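Local coordinates for protein beta-galactosidase (Marinomonas sp. ef1, PDB 6Y2K) that hydrolyses terminal beta-D-galactose residues from beta-galactosides as a cold-active GH42 glycoside hydrolase that works as a hexamer, at residues S40-T45 with L49-L54; K79-R84 with R114-R119. All coordinates share one frame; numbering follows the deposited sequence.

Contact 1 (S40-T45 with L49-L54)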
loop_
_atom_site.group_PDB
_atom_site.type_symbol
_atom_site.label_atom_id
_atom_site.label_comp_id
_atom_site.label_asym_id
_atom_site.label_seq_id
_atom_site.Cartn_x
_atom_site.Cartn_y
_atom_site.Cartn_z
ATOM N N SER A 40 47.261 -5.587 -32.621
ATOM C CA SER A 40 47.477 -4.438 -33.527
ATOM C C SER A 40 48.788 -3.677 -33.252
ATOM O O SER A 40 49.302 -3.017 -34.151
ATOM C CB SER A 40 46.288 -3.464 -33.542
ATOM O OG SER A 40 46.297 -2.569 -32.439
ATOM N N THR A 41 49.314 -3.765 -32.029
ATOM C CA THR A 41 50.634 -3.200 -31.701
ATOM C C THR A 41 51.743 -4.122 -32.234
ATOM O O THR A 41 52.724 -3.647 -32.811
ATOM C CB THR A 41 50.783 -2.980 -30.179
ATOM O OG1 THR A 41 49.755 -2.092 -29.718
ATOM C CG2 THR A 41 52.144 -2.382 -29.827
ATOM N N ILE A 42 51.565 -5.432 -32.065
ATOM C CA ILE A 42 52.544 -6.423 -32.530
ATOM C C ILE A 42 52.623 -6.471 -34.064
ATOM O O ILE A 42 53.721 -6.502 -34.613
ATOM C CB ILE A 42 52.234 -7.846 -32.007
ATOM C CG1 ILE A 42 52.306 -7.895 -30.472
ATOM C CG2 ILE A 42 53.209 -8.872 -32.600
ATOM C CD1 ILE A 42 51.639 -9.109 -29.863
ATOM N N GLU A 43 51.468 -6.507 -34.733
ATOM C CA GLU A 43 51.388 -6.718 -36.181
ATOM C C GLU A 43 50.323 -5.791 -36.790
ATOM O O GLU A 43 49.208 -6.231 -37.100
ATOM C CB GLU A 43 51.093 -8.192 -36.498
ATOM C CG GLU A 43 51.354 -8.576 -37.955
ATOM C CD GLU A 43 51.167 -10.065 -38.249
ATOM O OE1 GLU A 43 50.471 -10.751 -37.480
ATOM O OE2 GLU A 43 51.709 -10.570 -39.262
ATOM N N PRO A 44 50.662 -4.502 -36.955
ATOM C CA PRO A 44 49.691 -3.543 -37.512
ATOM C C PRO A 44 49.345 -3.791 -38.972
ATOM O O PRO A 44 48.280 -3.371 -39.416
ATOM C CB PRO A 44 50.372 -2.176 -37.357
ATOM C CG PRO A 44 51.769 -2.429 -36.926
ATOM C CD PRO A 44 51.913 -3.863 -36.517
ATOM N N THR A 45 50.254 -4.437 -39.703
ATOM C CA THR A 45 50.025 -4.864 -41.083
ATOM C C THR A 45 50.768 -6.203 -41.221
ATOM O O THR A 45 51.801 -6.387 -40.572
ATOM C CB THR A 45 50.499 -3.776 -42.079
ATOM O OG1 THR A 45 50.146 -4.127 -43.423
ATOM C CG2 THR A 45 52.019 -3.541 -41.992
ATOM N N LEU A 49 56.356 -6.930 -37.821
ATOM C CA LEU A 49 56.204 -7.276 -36.419
ATOM C C LEU A 49 56.972 -6.334 -35.524
ATOM O O LEU A 49 58.055 -5.877 -35.882
ATOM C CB LEU A 49 56.659 -8.704 -36.174
ATOM C CG LEU A 49 55.883 -9.750 -36.976
ATOM C CD1 LEU A 49 56.626 -11.073 -36.980
ATOM C CD2 LEU A 49 54.476 -9.923 -36.419
ATOM N N HIS A 50 56.395 -6.060 -34.356
ATOM C CA HIS A 50 56.957 -5.140 -33.382
ATOM C C HIS A 50 56.949 -5.813 -32.008
ATOM O O HIS A 50 55.913 -5.842 -31.321
ATOM C CB HIS A 50 56.162 -3.835 -33.357
ATOM C CG HIS A 50 56.115 -3.125 -34.676
ATOM N ND1 HIS A 50 57.069 -2.212 -35.072
ATOM C CD2 HIS A 50 55.221 -3.194 -35.692
ATOM C CE1 HIS A 50 56.767 -1.753 -36.275
ATOM N NE2 HIS A 50 55.649 -2.336 -36.674
ATOM N N TRP A 51 58.097 -6.387 -31.645
ATOM C CA TRP A 51 58.312 -7.021 -30.340
ATOM C C TRP A 51 59.099 -6.153 -29.353
ATOM O O TRP A 51 59.118 -6.463 -28.160
ATOM C CB TRP A 51 59.077 -8.334 -30.497
ATOM C CG TRP A 51 58.370 -9.404 -31.254
ATOM C CD1 TRP A 51 58.797 -10.012 -32.403
ATOM C CD2 TRP A 51 57.120 -10.011 -30.916
ATOM N NE1 TRP A 51 57.882 -10.974 -32.798
ATOM C CE2 TRP A 51 56.849 -10.992 -31.900
ATOM C CE3 TRP A 51 56.204 -9.829 -29.872
ATOM C CZ2 TRP A 51 55.691 -11.784 -31.872
ATOM C CZ3 TRP A 51 55.063 -10.623 -29.838
ATOM C CH2 TRP A 51 54.818 -11.586 -30.838
ATOM N N GLU A 52 59.760 -5.098 -29.832
ATOM C CA GLU A 52 60.634 -4.278 -28.977
ATOM C C GLU A 52 59.930 -3.768 -27.708
ATOM O O GLU A 52 60.506 -3.827 -26.616
ATOM C CB GLU A 52 61.208 -3.108 -29.780
ATOM C CG GLU A 52 62.185 -2.204 -29.030
ATOM C CD GLU A 52 62.555 -0.986 -29.858
ATOM O OE1 GLU A 52 62.002 0.107 -29.585
ATOM O OE2 GLU A 52 63.371 -1.126 -30.801
ATOM N N TRP A 53 58.698 -3.275 -27.856
ATOM C CA TRP A 53 57.915 -2.759 -26.717
ATOM C C TRP A 53 57.760 -3.810 -25.613
ATOM O O TRP A 53 57.928 -3.511 -24.428
ATOM C CB TRP A 53 56.526 -2.246 -27.173
ATOM C CG TRP A 53 55.593 -3.330 -27.630
ATOM C CD1 TRP A 53 55.567 -3.932 -28.852
ATOM C CD2 TRP A 53 54.576 -3.971 -26.847
ATOM N NE1 TRP A 53 54.595 -4.906 -28.884
ATOM C CE2 TRP A 53 53.971 -4.951 -27.666
ATOM C CE3 TRP A 53 54.124 -3.817 -25.531
ATOM C CZ2 TRP A 53 52.930 -5.767 -27.213
ATOM C CZ3 TRP A 53 53.090 -4.632 -25.080
ATOM C CH2 TRP A 53 52.502 -5.592 -25.922
ATOM N N LEU A 54 57.467 -5.042 -26.013
ATOM C CA LEU A 54 57.200 -6.122 -25.075
ATOM C C LEU A 54 58.504 -6.676 -24.503
ATOM O O LEU A 54 58.575 -6.978 -23.312
ATOM C CB LEU A 54 56.388 -7.217 -25.761
ATOM C CG LEU A 54 55.904 -8.406 -24.927
ATOM C CD1 LEU A 54 55.168 -7.953 -23.672
ATOM C CD2 LEU A 54 55.014 -9.291 -25.789
#
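Ile-42 and His-50 are joined by the one hydrogen bond across this contact. The N of His-50 donates to the O of Ile-42 at 2.7 Å. The N-H...O angle is 141°, so the bond is bent, and it lies in the carbonyl plane. The CA of Leu-49 adds a C-H...O contact of 3.2 Å to the O of Ile-42. One carbonyl at the end of helix 39-42 thus receives two neighbouring groups of the returning chain.

Two CH-pi contacts follow. CG2 of Ile-42 stands over a face of Trp-51, 3.8 Å from the centroid of the six-membered ring. CG2 of Thr-41 lies over the five-membered ring of Trp-53, also at 3.8 Å from the centroid. With chi1 at -59°, Thr-41 holds this methyl opposite its backbone N and over the indole. CB of Leu-54 covers the opposite face of Trp-53, and CG1 of Ile-42 meets its edge in plane. The indole NE1 of Trp-53 makes a weak bond to the O of His-50.

Further along, the contacts are van der Waals packing. CD2 of Leu-49 runs alongside the extended chain of Glu-43, 3.7 Å from CG. The Pro-44 ring crosses His-50 at about a right angle, with CD 3.5 Å from CD2 of His-50 at the imidazole edge. The carboxylate of Glu-43 has polar partners outside the two segments: a salt bridge to Arg-119 and hydrogen bonds to Trp-39 and Gly-47. Thr-41 also packs on Val-181 of the second subunit.

The contact closes a short loop after the second strand of the TIM barrel, between helices 39-42 and 52-63. The returning chain satisfies the carbonyl that ends the short helix, while indole faces cover its methyls.

Contact 2 (K79-R84 with R114-R119)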
loop_
_atom_site.group_PDB
_atom_site.type_symbol
_atom_site.label_atom_id
_atom_site.label_comp_id
_atom_site.label_asym_id
_atom_site.label_seq_id
_atom_site.Cartn_x
_atom_site.Cartn_y
_atom_site.Cartn_z
ATOM N N LYS A 79 41.920 -5.709 -37.880
ATOM C CA LYS A 79 40.974 -5.584 -38.991
ATOM C C LYS A 79 41.521 -6.148 -40.308
ATOM O O LYS A 79 40.772 -6.761 -41.078
ATOM C CB LYS A 79 40.557 -4.128 -39.191
ATOM C CG LYS A 79 39.462 -3.897 -40.238
ATOM C CD LYS A 79 38.269 -4.840 -40.100
ATOM C CE LYS A 79 36.973 -4.191 -40.589
ATOM N NZ LYS A 79 37.061 -3.766 -42.015
ATOM N N TRP A 80 42.822 -5.965 -40.564
ATOM C CA TRP A 80 43.423 -6.552 -41.768
ATOM C C TRP A 80 43.240 -8.074 -41.814
ATOM O O TRP A 80 43.025 -8.646 -42.880
ATOM C CB TRP A 80 44.902 -6.164 -41.932
ATOM C CG TRP A 80 45.846 -6.652 -40.874
ATOM C CD1 TRP A 80 46.390 -5.907 -39.880
ATOM C CD2 TRP A 80 46.386 -7.974 -40.722
ATOM N NE1 TRP A 80 47.230 -6.671 -39.111
ATOM C CE2 TRP A 80 47.246 -7.946 -39.605
ATOM C CE3 TRP A 80 46.242 -9.176 -41.427
ATOM C CZ2 TRP A 80 47.942 -9.078 -39.165
ATOM C CZ3 TRP A 80 46.931 -10.298 -40.993
ATOM C CH2 TRP A 80 47.772 -10.241 -39.872
ATOM N N LEU A 81 43.304 -8.722 -40.654
ATOM C CA LEU A 81 43.143 -10.180 -40.571
ATOM C C LEU A 81 41.673 -10.584 -40.797
ATOM O O LEU A 81 41.388 -11.516 -41.547
ATOM C CB LEU A 81 43.687 -10.685 -39.223
ATOM C CG LEU A 81 43.835 -12.196 -38.997
ATOM C CD1 LEU A 81 44.866 -12.476 -37.908
ATOM C CD2 LEU A 81 42.505 -12.854 -38.636
ATOM N N VAL A 82 40.753 -9.854 -40.173
ATOM C CA VAL A 82 39.307 -10.044 -40.393
ATOM C C VAL A 82 38.958 -9.909 -41.883
ATOM O O VAL A 82 38.239 -10.747 -42.432
ATOM C CB VAL A 82 38.460 -9.057 -39.536
ATOM C CG1 VAL A 82 36.984 -9.085 -39.932
ATOM C CG2 VAL A 82 38.622 -9.360 -38.044
ATOM N N ASP A 83 39.486 -8.871 -42.531
ATOM C CA ASP A 83 39.218 -8.633 -43.949
ATOM C C ASP A 83 39.739 -9.778 -44.838
ATOM O O ASP A 83 39.129 -10.094 -45.857
ATOM C CB ASP A 83 39.818 -7.292 -44.407
ATOM C CG ASP A 83 39.089 -6.082 -43.835
ATOM O OD1 ASP A 83 37.952 -6.224 -43.343
ATOM O OD2 ASP A 83 39.657 -4.972 -43.878
ATOM N N ARG A 84 40.852 -10.391 -44.440
ATOM C CA ARG A 84 41.388 -11.568 -45.142
ATOM C C ARG A 84 40.581 -12.852 -44.949
ATOM O O ARG A 84 40.660 -13.745 -45.788
ATOM C CB ARG A 84 42.825 -11.849 -44.707
ATOM C CG ARG A 84 43.835 -10.894 -45.299
ATOM C CD ARG A 84 45.236 -11.248 -44.825
ATOM N NE ARG A 84 46.234 -10.551 -45.626
ATOM C CZ ARG A 84 47.518 -10.893 -45.707
ATOM N NH1 ARG A 84 48.013 -11.931 -45.019
ATOM N NH2 ARG A 84 48.322 -10.176 -46.482
ATOM N N ARG A 114 41.715 -20.352 -36.581
ATOM C CA ARG A 114 42.552 -21.249 -35.771
ATOM C C ARG A 114 43.982 -21.352 -36.310
ATOM O O ARG A 114 44.925 -21.400 -35.522
ATOM C CB ARG A 114 41.959 -22.644 -35.669
ATOM C CG ARG A 114 40.848 -22.750 -34.646
ATOM C CD ARG A 114 40.389 -24.187 -34.564
ATOM N NE ARG A 114 39.053 -24.293 -34.030
ATOM C CZ ARG A 114 38.387 -25.432 -33.902
ATOM N NH1 ARG A 114 38.931 -26.605 -34.245
ATOM N NH2 ARG A 114 37.159 -25.401 -33.416
ATOM N N GLU A 115 44.137 -21.407 -37.634
ATOM C CA GLU A 115 45.480 -21.435 -38.222
ATOM C C GLU A 115 46.216 -20.115 -37.971
ATOM O O GLU A 115 47.405 -20.132 -37.650
ATOM C CB GLU A 115 45.446 -21.801 -39.709
ATOM C CG GLU A 115 45.074 -23.255 -39.953
ATOM C CD GLU A 115 45.914 -24.235 -39.138
ATOM O OE1 GLU A 115 47.148 -24.241 -39.316
ATOM O OE2 GLU A 115 45.351 -25.008 -38.332
ATOM N N GLU A 116 45.517 -18.976 -38.073
ATOM C CA GLU A 116 46.132 -17.686 -37.717
ATOM C C GLU A 116 46.544 -17.650 -36.238
ATOM O O GLU A 116 47.603 -17.121 -35.909
ATOM C CB GLU A 116 45.218 -16.491 -38.031
ATOM C CG GLU A 116 44.922 -16.280 -39.515
ATOM C CD GLU A 116 46.013 -15.528 -40.274
ATOM O OE1 GLU A 116 47.168 -15.451 -39.798
ATOM O OE2 GLU A 116 45.710 -15.000 -41.373
ATOM N N CYS A 117 45.717 -18.226 -35.360
ATOM C CA CYS A 117 46.062 -18.343 -33.937
ATOM C C CYS A 117 47.286 -19.241 -33.727
ATOM O O CYS A 117 48.153 -18.915 -32.912
ATOM C CB CYS A 117 44.873 -18.850 -33.109
ATOM S SG CYS A 117 43.516 -17.659 -32.975
ATOM N N ARG A 118 47.340 -20.366 -34.448
ATOM C CA ARG A 118 48.506 -21.253 -34.397
ATOM C C ARG A 118 49.786 -20.482 -34.727
ATOM O O ARG A 118 50.786 -20.624 -34.022
ATOM C CB ARG A 118 48.355 -22.451 -35.342
ATOM C CG ARG A 118 49.335 -23.592 -35.054
ATOM C CD ARG A 118 49.319 -24.639 -36.162
ATOM N NE ARG A 118 47.966 -25.099 -36.450
ATOM C CZ ARG A 118 47.284 -25.937 -35.680
ATOM N NH1 ARG A 118 47.830 -26.415 -34.570
ATOM N NH2 ARG A 118 46.058 -26.292 -36.021
ATOM N N ARG A 119 49.735 -19.663 -35.785
ATOM C CA ARG A 119 50.883 -18.842 -36.206
ATOM C C ARG A 119 51.332 -17.868 -35.126
ATOM O O ARG A 119 52.509 -17.828 -34.774
ATOM C CB ARG A 119 50.577 -18.041 -37.486
ATOM C CG ARG A 119 51.801 -17.310 -38.044
ATOM C CD ARG A 119 51.502 -16.322 -39.171
ATOM N NE ARG A 119 50.590 -15.264 -38.751
ATOM C CZ ARG A 119 50.949 -14.019 -38.442
ATOM N NH1 ARG A 119 52.217 -13.625 -38.520
ATOM N NH2 ARG A 119 50.009 -13.170 -38.068
HETATM O O HOH W 1 47.170 -13.650 -43.011
#
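Helices 79-84 and 111-128 of the TIM-barrel domain meet here through a few side chains. The first is a short helix in the long connection after the third strand, 67-71. The second leads into the fourth strand, 134-138. The backbones stay well apart, with the CA atoms of Leu-81 and Glu-116 8.6 Å from each other.

Leu-81 and Glu-116 make the closest direct contact, and they approach from opposite directions. CD1 of Leu-81 lies 4.0 Å from both CB and CD of Glu-116. The Glu-116 chain bends at its second torsion (chi2 -82°), which brings the carboxylate carbon beside the leucine methyl. CG of Leu-81 sits beside OE2.

That same OE2 takes part in a water bridge. Water 1 donates to OE2 of Glu-116 at 2.6 Å and accepts from NH1 of Arg-84 at 2.8 Å. The water lies in the guanidinium plane. The two charged groups do not touch, since NH1 of Arg-84 and OE2 of Glu-116 are 5.3 Å apart. OE2 also shares a hydrogen bond with NE2 of His-85, and OE1 forms a long salt bridge of 3.6 Å with NE of Arg-119.

Trp-80 meets Arg-119 at its ring edge, where CH2 is 4.1 Å from NH2. The ring and guanidinium planes are 58° apart, so this is no stack. Both groups have their strongest polar partner in Glu-43: Trp-80 through NE1 to its backbone O, Arg-119 through NH2 to its carboxylate. Trp-80 also packs on Arg-188 of the second subunit.

No direct hydrogen bond crosses between the two helix segments. The hydrogen bonds to Glu-116 from water 1 and with His-85, together with the nearby arginines, would probably favour its ionised form.

How the contacts relate
The two contacts follow one another along the chain and neither nest nor cross. After strand 29-34, contact 1 closes a short loop that leads from helix 39-42 into helix 52-63. The chain then runs through strand 67-71, and contact 2 closes a longer loop from helix 79-84 to helix 111-128. Their centres are 15 Å apart, yet they touch directly. Glu-43 of contact 1 reaches contact 2 through its salt bridge to Arg-119. Together they tie the connections after the second and third barrel strands to each other, and both border the second subunit of the hexamer.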